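PDB 4F0Q: restriction endonuclease from Mycobacterium sp., which recognises DNA carrying methylated cytosine and cleaves it, working as a tetramer and probably using magnesium for the cut. Local coordinates for residues Pro77-Arg82 with Leu232-Thr237; Glu148-Ala153 with Ile246-Gln251; Asp220-Asp225 with Leu238-Glu243; Leu136-Leu141 with Ala182-Leu187. All coordinates share one frame; numbering follows the deposited sequence.

Contact 1 (Pro77-Arg82 with Leu232-Thr237)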
# COMPACT_ATOMS: atom_id res chain seq x y z
N PRO A 77 -28.84 -6.14 40.15
CA PRO A 77 -29.57 -7.37 40.46
C PRO A 77 -28.82 -8.58 39.94
O PRO A 77 -28.69 -9.59 40.64
CB PRO A 77 -30.88 -7.20 39.67
CG PRO A 77 -31.00 -5.74 39.41
CD PRO A 77 -29.60 -5.25 39.25
N ASP A 78 -28.32 -8.48 38.71
CA ASP A 78 -27.59 -9.57 38.08
C ASP A 78 -26.18 -9.69 38.65
O ASP A 78 -25.75 -10.77 39.06
CB ASP A 78 -27.54 -9.37 36.56
CG ASP A 78 -27.08 -7.98 36.16
OD1 ASP A 78 -27.18 -7.06 36.99
OD2 ASP A 78 -26.61 -7.82 35.02
N ARG A 79 -25.46 -8.57 38.67
CA ARG A 79 -24.09 -8.53 39.17
C ARG A 79 -23.63 -7.10 39.37
O ARG A 79 -24.30 -6.15 38.97
CB ARG A 79 -23.15 -9.26 38.20
CG ARG A 79 -23.21 -8.76 36.77
CD ARG A 79 -23.54 -9.90 35.82
NE ARG A 79 -23.03 -9.67 34.47
CZ ARG A 79 -23.77 -9.27 33.44
NH1 ARG A 79 -25.07 -9.06 33.60
NH2 ARG A 79 -23.22 -9.09 32.25
N SER A 80 -22.47 -6.95 40.00
CA SER A 80 -21.89 -5.63 40.23
C SER A 80 -21.24 -5.12 38.95
O SER A 80 -20.78 -5.91 38.12
CB SER A 80 -20.86 -5.69 41.36
OG SER A 80 -20.39 -4.40 41.69
N ARG A 81 -21.20 -3.80 38.78
CA ARG A 81 -20.67 -3.21 37.55
C ARG A 81 -20.16 -1.79 37.74
O ARG A 81 -20.68 -1.03 38.56
CB ARG A 81 -21.74 -3.23 36.46
CG ARG A 81 -22.90 -2.28 36.72
CD ARG A 81 -23.86 -2.22 35.55
NE ARG A 81 -24.94 -1.26 35.78
CZ ARG A 81 -26.07 -1.55 36.40
NH1 ARG A 81 -26.28 -2.78 36.86
NH2 ARG A 81 -27.00 -0.62 36.57
N ARG A 82 -19.13 -1.44 36.98
CA ARG A 82 -18.63 -0.07 36.94
C ARG A 82 -19.43 0.72 35.91
O ARG A 82 -19.45 0.37 34.73
CB ARG A 82 -17.15 -0.05 36.59
CG ARG A 82 -16.46 1.28 36.85
CD ARG A 82 -16.16 1.46 38.33
NE ARG A 82 -15.28 0.41 38.85
CZ ARG A 82 -14.75 0.41 40.06
NH1 ARG A 82 -15.00 1.41 40.90
NH2 ARG A 82 -13.96 -0.58 40.45
N LEU A 232 -31.53 -1.64 37.88
CA LEU A 232 -31.45 -2.18 36.53
C LEU A 232 -30.26 -3.11 36.35
O LEU A 232 -29.15 -2.81 36.80
CB LEU A 232 -31.36 -1.05 35.51
CG LEU A 232 -32.48 -0.01 35.53
CD1 LEU A 232 -32.22 1.07 34.48
CD2 LEU A 232 -33.83 -0.66 35.30
N ALA A 233 -30.49 -4.25 35.71
CA ALA A 233 -29.41 -5.16 35.35
C ALA A 233 -28.58 -4.52 34.25
O ALA A 233 -29.03 -3.58 33.59
CB ALA A 233 -29.97 -6.49 34.89
N ALA A 234 -27.36 -5.02 34.05
CA ALA A 234 -26.46 -4.46 33.05
C ALA A 234 -27.04 -4.53 31.64
O ALA A 234 -26.79 -3.66 30.82
CB ALA A 234 -25.11 -5.17 33.11
N GLY A 235 -27.82 -5.58 31.38
CA GLY A 235 -28.45 -5.75 30.09
C GLY A 235 -29.68 -4.89 29.91
O GLY A 235 -30.26 -4.83 28.82
N GLU A 236 -30.09 -4.21 30.98
CA GLU A 236 -31.25 -3.33 30.94
C GLU A 236 -30.82 -1.87 30.87
O GLU A 236 -31.63 -0.96 31.06
CB GLU A 236 -32.12 -3.55 32.17
CG GLU A 236 -32.62 -4.97 32.35
CD GLU A 236 -33.40 -5.16 33.64
OE1 GLU A 236 -33.93 -6.27 33.86
OE2 GLU A 236 -33.49 -4.19 34.43
N THR A 237 -29.54 -1.64 30.59
CA THR A 237 -28.97 -0.30 30.59
C THR A 237 -28.63 0.20 29.19
O THR A 237 -27.90 1.17 29.04
CB THR A 237 -27.70 -0.23 31.46
OG1 THR A 237 -26.70 -1.09 30.91
CG2 THR A 237 -28.00 -0.65 32.88
O HOH W 1 -26.92 -8.24 32.25

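Contact 2 (Glu148-Ala153 with Ile246-Gln251)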
# COMPACT_ATOMS: atom_id res chain seq x y z
N GLU A 148 -21.98 -10.96 27.39
CA GLU A 148 -22.31 -10.79 28.79
C GLU A 148 -21.23 -10.00 29.53
O GLU A 148 -21.53 -9.21 30.43
CB GLU A 148 -22.50 -12.15 29.46
CG GLU A 148 -23.28 -12.10 30.76
CD GLU A 148 -24.74 -11.74 30.55
OE1 GLU A 148 -25.31 -12.15 29.51
OE2 GLU A 148 -25.31 -11.05 31.41
N GLU A 149 -19.98 -10.21 29.14
CA GLU A 149 -18.86 -9.49 29.75
C GLU A 149 -18.80 -8.05 29.25
O GLU A 149 -18.50 -7.13 30.00
CB GLU A 149 -17.54 -10.20 29.48
CG GLU A 149 -17.40 -11.54 30.18
CD GLU A 149 -16.03 -12.17 29.97
OE1 GLU A 149 -15.22 -11.60 29.21
OE2 GLU A 149 -15.77 -13.23 30.56
N ARG A 150 -19.11 -7.86 27.96
CA ARG A 150 -19.06 -6.54 27.35
C ARG A 150 -20.20 -5.65 27.84
O ARG A 150 -20.12 -4.42 27.75
CB ARG A 150 -19.08 -6.65 25.82
CG ARG A 150 -17.84 -7.32 25.25
CD ARG A 150 -17.82 -7.27 23.73
NE ARG A 150 -18.84 -8.12 23.13
CZ ARG A 150 -18.67 -9.40 22.85
NH1 ARG A 150 -17.51 -9.99 23.11
NH2 ARG A 150 -19.65 -10.10 22.30
N LEU A 151 -21.26 -6.27 28.35
CA LEU A 151 -22.37 -5.53 28.94
C LEU A 151 -21.93 -4.77 30.18
O LEU A 151 -22.50 -3.74 30.53
CB LEU A 151 -23.52 -6.49 29.29
CG LEU A 151 -24.44 -6.94 28.16
CD1 LEU A 151 -25.29 -8.12 28.61
CD2 LEU A 151 -25.32 -5.79 27.71
N LEU A 152 -20.90 -5.29 30.84
CA LEU A 152 -20.41 -4.72 32.09
C LEU A 152 -19.36 -3.64 31.85
O LEU A 152 -19.08 -2.84 32.75
CB LEU A 152 -19.80 -5.82 32.97
CG LEU A 152 -20.73 -6.97 33.36
CD1 LEU A 152 -19.95 -8.05 34.09
CD2 LEU A 152 -21.86 -6.44 34.23
N ALA A 153 -18.80 -3.61 30.65
CA ALA A 153 -17.73 -2.67 30.31
C ALA A 153 -18.15 -1.21 30.47
O ALA A 153 -19.10 -0.77 29.83
CB ALA A 153 -17.23 -2.93 28.90
N ILE A 246 -24.22 -0.65 21.24
CA ILE A 246 -25.02 -1.87 21.28
C ILE A 246 -24.43 -2.90 20.32
O ILE A 246 -24.30 -4.08 20.66
CB ILE A 246 -26.48 -1.58 20.91
CG1 ILE A 246 -27.09 -0.58 21.89
CG2 ILE A 246 -27.30 -2.87 20.88
CD1 ILE A 246 -28.52 -0.19 21.57
N ARG A 247 -24.06 -2.44 19.13
CA ARG A 247 -23.44 -3.30 18.13
C ARG A 247 -22.11 -3.85 18.63
O ARG A 247 -21.79 -5.01 18.39
CB ARG A 247 -23.22 -2.55 16.81
CG ARG A 247 -22.57 -3.42 15.74
CD ARG A 247 -22.05 -2.61 14.57
NE ARG A 247 -21.16 -3.41 13.73
CZ ARG A 247 -20.54 -2.96 12.65
NH1 ARG A 247 -20.72 -1.71 12.25
NH2 ARG A 247 -19.75 -3.77 11.96
N TRP A 248 -21.35 -3.02 19.33
CA TRP A 248 -20.09 -3.48 19.91
C TRP A 248 -20.33 -4.52 21.00
O TRP A 248 -19.63 -5.53 21.07
CB TRP A 248 -19.27 -2.33 20.49
CG TRP A 248 -18.11 -2.82 21.29
CD1 TRP A 248 -16.91 -3.25 20.81
CD2 TRP A 248 -18.04 -2.94 22.72
NE1 TRP A 248 -16.09 -3.64 21.85
CE2 TRP A 248 -16.76 -3.45 23.03
CE3 TRP A 248 -18.93 -2.67 23.76
CZ2 TRP A 248 -16.36 -3.70 24.34
CZ3 TRP A 248 -18.52 -2.91 25.06
CH2 TRP A 248 -17.25 -3.42 25.34
N VAL A 249 -21.32 -4.27 21.85
CA VAL A 249 -21.70 -5.21 22.90
C VAL A 249 -22.05 -6.56 22.29
O VAL A 249 -21.63 -7.61 22.78
CB VAL A 249 -22.87 -4.68 23.75
CG1 VAL A 249 -23.52 -5.80 24.54
CG2 VAL A 249 -22.40 -3.57 24.68
N ARG A 250 -22.80 -6.54 21.19
CA ARG A 250 -23.19 -7.77 20.51
C ARG A 250 -22.02 -8.49 19.86
O ARG A 250 -21.81 -9.69 20.09
CB ARG A 250 -24.28 -7.49 19.46
CG ARG A 250 -24.82 -8.75 18.79
CD ARG A 250 -25.84 -8.44 17.71
NE ARG A 250 -25.24 -7.82 16.53
CZ ARG A 250 -25.35 -6.53 16.22
NH1 ARG A 250 -26.04 -5.71 17.01
NH2 ARG A 250 -24.76 -6.06 15.13
N GLN A 251 -21.25 -7.77 19.05
CA GLN A 251 -20.21 -8.38 18.21
C GLN A 251 -18.83 -8.44 18.85
O GLN A 251 -18.13 -9.45 18.73
CB GLN A 251 -20.13 -7.64 16.87
CG GLN A 251 -21.42 -7.66 16.07
CD GLN A 251 -21.31 -6.92 14.76
OE1 GLN A 251 -22.26 -6.86 13.98
NE2 GLN A 251 -20.14 -6.35 14.50

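Contact 3 (Asp220-Asp225 with Leu238-Glu243)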
# COMPACT_ATOMS: atom_id res chain seq x y z
N ASP A 220 -27.00 10.34 25.00
CA ASP A 220 -28.02 10.66 25.98
C ASP A 220 -27.49 10.23 27.34
O ASP A 220 -27.08 9.08 27.51
CB ASP A 220 -29.32 9.91 25.66
CG ASP A 220 -30.52 10.46 26.42
OD1 ASP A 220 -30.33 11.04 27.51
OD2 ASP A 220 -31.65 10.30 25.92
N PHE A 221 -27.49 11.14 28.31
CA PHE A 221 -26.94 10.85 29.62
C PHE A 221 -27.82 9.93 30.46
O PHE A 221 -27.43 9.52 31.55
CB PHE A 221 -26.62 12.13 30.39
CG PHE A 221 -25.15 12.38 30.55
CD1 PHE A 221 -24.42 11.68 31.50
CD2 PHE A 221 -24.49 13.30 29.76
CE1 PHE A 221 -23.06 11.91 31.65
CE2 PHE A 221 -23.14 13.53 29.91
CZ PHE A 221 -22.42 12.83 30.85
N ARG A 222 -29.00 9.60 29.94
CA ARG A 222 -29.87 8.63 30.59
C ARG A 222 -29.27 7.23 30.49
O ARG A 222 -29.63 6.33 31.25
CB ARG A 222 -31.27 8.66 29.99
CG ARG A 222 -32.02 9.95 30.26
CD ARG A 222 -33.48 9.85 29.85
NE ARG A 222 -33.64 9.64 28.42
CZ ARG A 222 -34.81 9.52 27.81
NH1 ARG A 222 -35.94 9.60 28.50
NH2 ARG A 222 -34.86 9.33 26.49
N TRP A 223 -28.35 7.06 29.55
CA TRP A 223 -27.56 5.84 29.42
C TRP A 223 -26.78 5.62 30.72
O TRP A 223 -26.81 4.53 31.30
CB TRP A 223 -26.58 5.99 28.25
CG TRP A 223 -25.71 4.80 27.98
CD1 TRP A 223 -25.92 3.52 28.40
CD2 TRP A 223 -24.49 4.79 27.22
NE1 TRP A 223 -24.90 2.71 27.95
CE2 TRP A 223 -24.02 3.46 27.22
CE3 TRP A 223 -23.77 5.77 26.54
CZ2 TRP A 223 -22.84 3.09 26.57
CZ3 TRP A 223 -22.60 5.40 25.90
CH2 TRP A 223 -22.15 4.07 25.92
N ILE A 224 -26.11 6.67 31.17
CA ILE A 224 -25.34 6.62 32.41
C ILE A 224 -26.26 6.48 33.61
O ILE A 224 -25.93 5.77 34.57
CB ILE A 224 -24.45 7.87 32.56
CG1 ILE A 224 -23.49 7.97 31.37
CG2 ILE A 224 -23.66 7.83 33.86
CD1 ILE A 224 -22.65 6.73 31.17
N ASP A 225 -27.41 7.14 33.56
CA ASP A 225 -28.42 7.02 34.61
C ASP A 225 -28.81 5.56 34.80
O ASP A 225 -28.90 5.08 35.92
CB ASP A 225 -29.67 7.84 34.27
CG ASP A 225 -29.39 9.33 34.21
OD1 ASP A 225 -28.28 9.75 34.59
OD2 ASP A 225 -30.29 10.08 33.77
N LEU A 238 -29.16 -0.47 28.18
CA LEU A 238 -28.85 -0.13 26.79
C LEU A 238 -30.00 0.55 26.06
O LEU A 238 -29.96 0.71 24.84
CB LEU A 238 -28.43 -1.39 26.02
CG LEU A 238 -27.13 -2.09 26.43
CD1 LEU A 238 -26.92 -3.33 25.58
CD2 LEU A 238 -25.95 -1.14 26.31
N ARG A 239 -31.02 0.96 26.80
CA ARG A 239 -32.20 1.56 26.18
C ARG A 239 -31.97 2.99 25.69
O ARG A 239 -32.65 3.46 24.78
CB ARG A 239 -33.41 1.50 27.12
CG ARG A 239 -33.18 2.13 28.49
CD ARG A 239 -34.39 1.91 29.38
NE ARG A 239 -34.20 2.46 30.72
CZ ARG A 239 -35.08 2.33 31.71
NH1 ARG A 239 -36.21 1.67 31.52
NH2 ARG A 239 -34.82 2.87 32.90
N HIS A 240 -31.00 3.68 26.28
CA HIS A 240 -30.67 5.04 25.87
C HIS A 240 -29.22 5.13 25.39
O HIS A 240 -28.64 6.21 25.31
CB HIS A 240 -30.91 6.02 27.01
CG HIS A 240 -32.31 6.01 27.54
ND1 HIS A 240 -33.40 6.36 26.77
CD2 HIS A 240 -32.81 5.67 28.75
CE1 HIS A 240 -34.50 6.25 27.48
NE2 HIS A 240 -34.17 5.83 28.69
N ALA A 241 -28.65 3.97 25.06
CA ALA A 241 -27.27 3.90 24.59
C ALA A 241 -27.22 4.04 23.07
O ALA A 241 -28.19 3.73 22.39
CB ALA A 241 -26.64 2.58 25.03
N PRO A 242 -26.08 4.52 22.54
CA PRO A 242 -25.90 4.61 21.09
C PRO A 242 -25.99 3.25 20.42
O PRO A 242 -25.63 2.24 21.03
CB PRO A 242 -24.48 5.17 20.95
CG PRO A 242 -24.24 5.90 22.22
CD PRO A 242 -24.95 5.11 23.28
N GLU A 243 -26.46 3.22 19.18
CA GLU A 243 -26.58 1.97 18.43
C GLU A 243 -25.22 1.32 18.21
O GLU A 243 -25.11 0.09 18.17
CB GLU A 243 -27.26 2.22 17.08
CG GLU A 243 -28.71 2.68 17.17
CD GLU A 243 -29.68 1.54 17.46
OE1 GLU A 243 -29.22 0.40 17.69
OE2 GLU A 243 -30.90 1.79 17.45
O HOH W 2 -26.92 7.69 23.84

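Contact 4 (Leu136-Leu141 with Ala182-Leu187)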
# COMPACT_ATOMS: atom_id res chain seq x y z
N LEU A 136 -7.01 -0.77 33.45
CA LEU A 136 -6.79 -2.20 33.23
C LEU A 136 -8.07 -2.99 33.51
O LEU A 136 -8.46 -3.87 32.73
CB LEU A 136 -5.65 -2.71 34.11
CG LEU A 136 -4.23 -2.30 33.69
CD1 LEU A 136 -3.22 -2.64 34.78
CD2 LEU A 136 -3.85 -2.99 32.39
N GLU A 137 -8.71 -2.67 34.63
CA GLU A 137 -9.97 -3.30 35.00
C GLU A 137 -11.04 -3.07 33.94
O GLU A 137 -11.90 -3.93 33.71
CB GLU A 137 -10.46 -2.79 36.36
CG GLU A 137 -9.66 -3.33 37.54
CD GLU A 137 -10.08 -2.72 38.86
OE1 GLU A 137 -10.74 -1.65 38.84
OE2 GLU A 137 -9.76 -3.30 39.92
N ALA A 138 -10.98 -1.92 33.28
CA ALA A 138 -11.88 -1.63 32.17
C ALA A 138 -11.45 -2.39 30.92
O ALA A 138 -12.28 -2.88 30.17
CB ALA A 138 -11.92 -0.14 31.89
N ALA A 139 -10.14 -2.47 30.71
CA ALA A 139 -9.58 -3.15 29.54
C ALA A 139 -9.97 -4.62 29.51
O ALA A 139 -10.15 -5.20 28.45
CB ALA A 139 -8.07 -3.00 29.51
N ARG A 140 -10.09 -5.20 30.70
CA ARG A 140 -10.56 -6.58 30.83
C ARG A 140 -11.94 -6.77 30.20
O ARG A 140 -12.23 -7.82 29.63
CB ARG A 140 -10.57 -7.00 32.30
CG ARG A 140 -11.27 -8.31 32.59
CD ARG A 140 -10.60 -9.49 31.90
NE ARG A 140 -11.31 -10.73 32.16
CZ ARG A 140 -12.31 -11.20 31.41
NH1 ARG A 140 -12.71 -10.53 30.34
NH2 ARG A 140 -12.90 -12.34 31.73
N LEU A 141 -12.78 -5.75 30.31
CA LEU A 141 -14.17 -5.85 29.85
C LEU A 141 -14.39 -5.29 28.44
O LEU A 141 -15.33 -5.68 27.76
CB LEU A 141 -15.11 -5.18 30.85
CG LEU A 141 -15.21 -5.85 32.22
CD1 LEU A 141 -16.12 -5.06 33.14
CD2 LEU A 141 -15.70 -7.28 32.07
N ALA A 182 -15.82 6.37 24.45
CA ALA A 182 -14.75 5.63 23.79
C ALA A 182 -14.64 4.17 24.24
O ALA A 182 -14.97 3.83 25.38
CB ALA A 182 -13.42 6.35 23.98
N ILE A 183 -14.17 3.33 23.33
CA ILE A 183 -13.85 1.94 23.65
C ILE A 183 -12.33 1.79 23.68
O ILE A 183 -11.64 2.32 22.81
CB ILE A 183 -14.40 0.98 22.57
CG1 ILE A 183 -15.89 1.23 22.34
CG2 ILE A 183 -14.15 -0.47 22.97
CD1 ILE A 183 -16.50 0.33 21.30
N ILE A 184 -11.82 1.08 24.67
CA ILE A 184 -10.39 0.78 24.71
C ILE A 184 -10.05 -0.20 23.60
O ILE A 184 -10.25 -1.41 23.74
CB ILE A 184 -9.96 0.20 26.07
CG1 ILE A 184 -10.28 1.19 27.19
CG2 ILE A 184 -8.48 -0.14 26.06
CD1 ILE A 184 -9.82 0.73 28.56
N GLU A 185 -9.56 0.32 22.48
CA GLU A 185 -9.20 -0.51 21.34
C GLU A 185 -7.88 -1.22 21.58
O GLU A 185 -7.70 -2.38 21.21
CB GLU A 185 -9.14 0.32 20.06
CG GLU A 185 -8.85 -0.51 18.82
CD GLU A 185 -8.76 0.33 17.56
OE1 GLU A 185 -8.51 1.55 17.68
OE2 GLU A 185 -8.95 -0.22 16.46
N ARG A 186 -6.94 -0.51 22.20
CA ARG A 186 -5.65 -1.12 22.52
C ARG A 186 -5.07 -0.56 23.82
O ARG A 186 -5.29 0.59 24.16
CB ARG A 186 -4.67 -0.95 21.36
CG ARG A 186 -3.43 -1.83 21.45
CD ARG A 186 -2.65 -1.86 20.14
NE ARG A 186 -2.12 -0.55 19.80
CZ ARG A 186 -1.29 -0.33 18.78
NH1 ARG A 186 -0.90 -1.33 18.01
NH2 ARG A 186 -0.85 0.90 18.53
N LEU A 187 -4.34 -1.40 24.55
CA LEU A 187 -3.66 -0.98 25.76
C LEU A 187 -2.27 -1.61 25.80
O LEU A 187 -2.15 -2.83 25.89
CB LEU A 187 -4.46 -1.36 27.01
CG LEU A 187 -4.05 -0.76 28.35
CD1 LEU A 187 -5.25 -0.61 29.26
CD2 LEU A 187 -2.97 -1.59 29.04
O HOH W 3 -9.04 -3.59 25.80

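Contact 1 (Pro77-Arg82 with Leu232-Thr237)
With CG held between backbone N and carbonyl carbon in both Asp78 (chi1 51°) and Arg81 (chi1 69°), the two side chains lean over residues 232-237. Arg81 then runs out extended from CG to NE, long enough to carry its guanidinium past the methyl of Ala234. There Arg81 NH1 donates to Leu232 O at 2.9 Å, with the oxygen tilted from the guanidinium plane, while NH2 adds a weak second bond to the same oxygen. CG2 of Thr237 comes from the opposite direction and sits over one guanidinium face, 3.8 Å from Arg81 NH2. Asp78 works on the start of the short 3-10 turn: its OD2 takes the N-H of Ala234 at 3.1 Å on the syn side, though tilted from the carboxylate plane. Ala233 CB lies 3.5 Å from Asp78 CG, and small alanines suit a place where two polar side chains must come close to the backbone. Pro77 adds an apolar edge, its CD 3.5 Å from Leu232 O. Beyond the segments, Arg227 O accepts from Arg81 NE, and Asn229 O and Asp226 O take weak bonds from NH2. The charge of this buried arginine is thus probably kept, shared among main-chain oxygens of the loop and of helix 222-227.

Contact 2 (Glu148-Ala153 with Ile246-Gln251)
Val249 O is gripped side-on by Arg150, whose NE and NH2 both donate to it from the same face of its carbonyl plane. Arg150 NE lies 2.9 Å from Val249 O and Arg150 NH2 3.2 Å from it, the oxygen being in the guanidinium plane; NH2 also sends a weak bond to Arg250 O. Carbonyls in the last turn of helix 243-251 lack the usual partners farther along a helix, and the helix dipole would make this end slightly negative, so an arginine is well suited to it. A bend at chi3 (-69°) turns the guanidinium off the line of its aliphatic chain, which stays behind to pack on Trp248. Arg150 CD lies over one face of the Trp248 indole, in a CH-pi contact 4.1 Å from the centroid of its six-membered ring. Ala153 meets the same ring at its edge, CB to CH2 of Trp248 being 3.6 Å, and its small methyl fits beside the broad indole. Leu151 crosses Val249 at about a right angle, with CD2 3.6 Å from Val249 CG1. The remaining guanidinium nitrogen, NH1, binds Gly144 O, and NH2 also reaches Asn425 O of the second subunit. The contact thus joins the end of helix 243-251 to helix 147-150 and the loop after it, with Ala153 also resting on Leu141 and His142 of helix 130-142.

Contact 3 (Asp220-Asp225 with Leu238-Glu243)
This is a stacking contact, made by the first turn of helix 222-227 against the loop that runs on toward helix 243-251, and flat groups do most of the work. The guanidinium of Arg222 lies on the imidazole of His240, centres 3.8 Å apart and planes inclined by 27°. CE1 of the histidine sits over the middle of the guanidinium, and Arg222 CB also comes within 3.6 Å of His240 CD2. Trp223, with CG anti to its backbone N (chi1 -179°), swings its indole under the next two residues of the loop. Ala241 CB stands almost on the normal of the five-membered ring of Trp223, 3.4 Å from its centroid, and Pro242 CD covers the six-membered ring on the same face at 3.7 Å. Both are CH-pi contacts, served well by a compact methyl and by the polarised CH2 of a proline.

Helix starts lie on both sides of the contact. Asp220 OD1 receives the N-H of Arg222 at 3.1 Å, a capping bond, and Pro242 is at the N-cap position of helix 243-251. Asp220 OD2 forms a salt bridge with Arg222 NE; this bridge and the bond from Arg222 NH1 to Ala17 O together restrain the guanidinium over the histidine. The stacked cation would probably disfavour protonation of His240, while the nearby Asp220 may partly offset this. A water accepts from Asp220 N and donates to His240 O.

Contact 4 (Leu136-Leu141 with Ala182-Leu187)
A helix laid across a strand of the large mixed sheet, with a classic beta bulge in the strand, gives this contact its form. Helix segment 136-141 and strand segment 182-187 are nearly perpendicular, at 87°, their axes 8.6 Å apart at the closest. Residues three apart on a regular strand would point to opposite faces, yet Ile184 and Leu187 both face the helix; the bulge, where Glu185 and Arg186 together lie opposite Asp207, accounts for this. Leu187 reaches the helix with both branches: CD2 touches Leu136 CD2 at 3.7 Å, the two leucines crossing at about a right angle, while CD1 rests on Ala139 CB at the same 3.7 Å. Ile184 has CG1 anti to its carbonyl carbon (chi1 -59°), which sends CD1 onto the backbone of Ala139, 3.9 Å from its N. Ile184 CD1 also lies 4.0 Å from Ala138 CB. Two alanines suit this surface because their short side chains let branched ones come close to the helix backbone. One water bridges the elements, donating to both Ala139 O and Ile184 O. The apolar layer continues across the sheet, where strand 200-210 offers Leu206 to Ile184 and Leu187, and strand 156-166 offers Leu156 to Ile184. At the end of this segment, Leu187 makes backbone hydrogen bonds to the second subunit, so this strand is part of the intersubunit surface beside helix 130-142.

Contacts 2 and 4 are buried; the side chains that meet in contact 4 are all apolar, with a water joining two backbone carbonyls where helix 130-142 rests on the large sheet. Contacts 1 and 3 are partly buried and rely on polar or stacked groups near loops. Contact 2 mixes the two, joining arginine-to-carbonyl bonds with an indole. Contacts 1 and 3 use successive parts of the loop between helices 222-227 and 243-251, and contact 2 uses the helix that follows. Neighbouring contacts are tied together: Arg79 bridges to Glu148 between contacts 1 and 2, Glu149 to Arg140 between 2 and 4, and Leu151 packs on Leu238 between 2 and 3. Contacts 2 and 4 alone touch the second subunit.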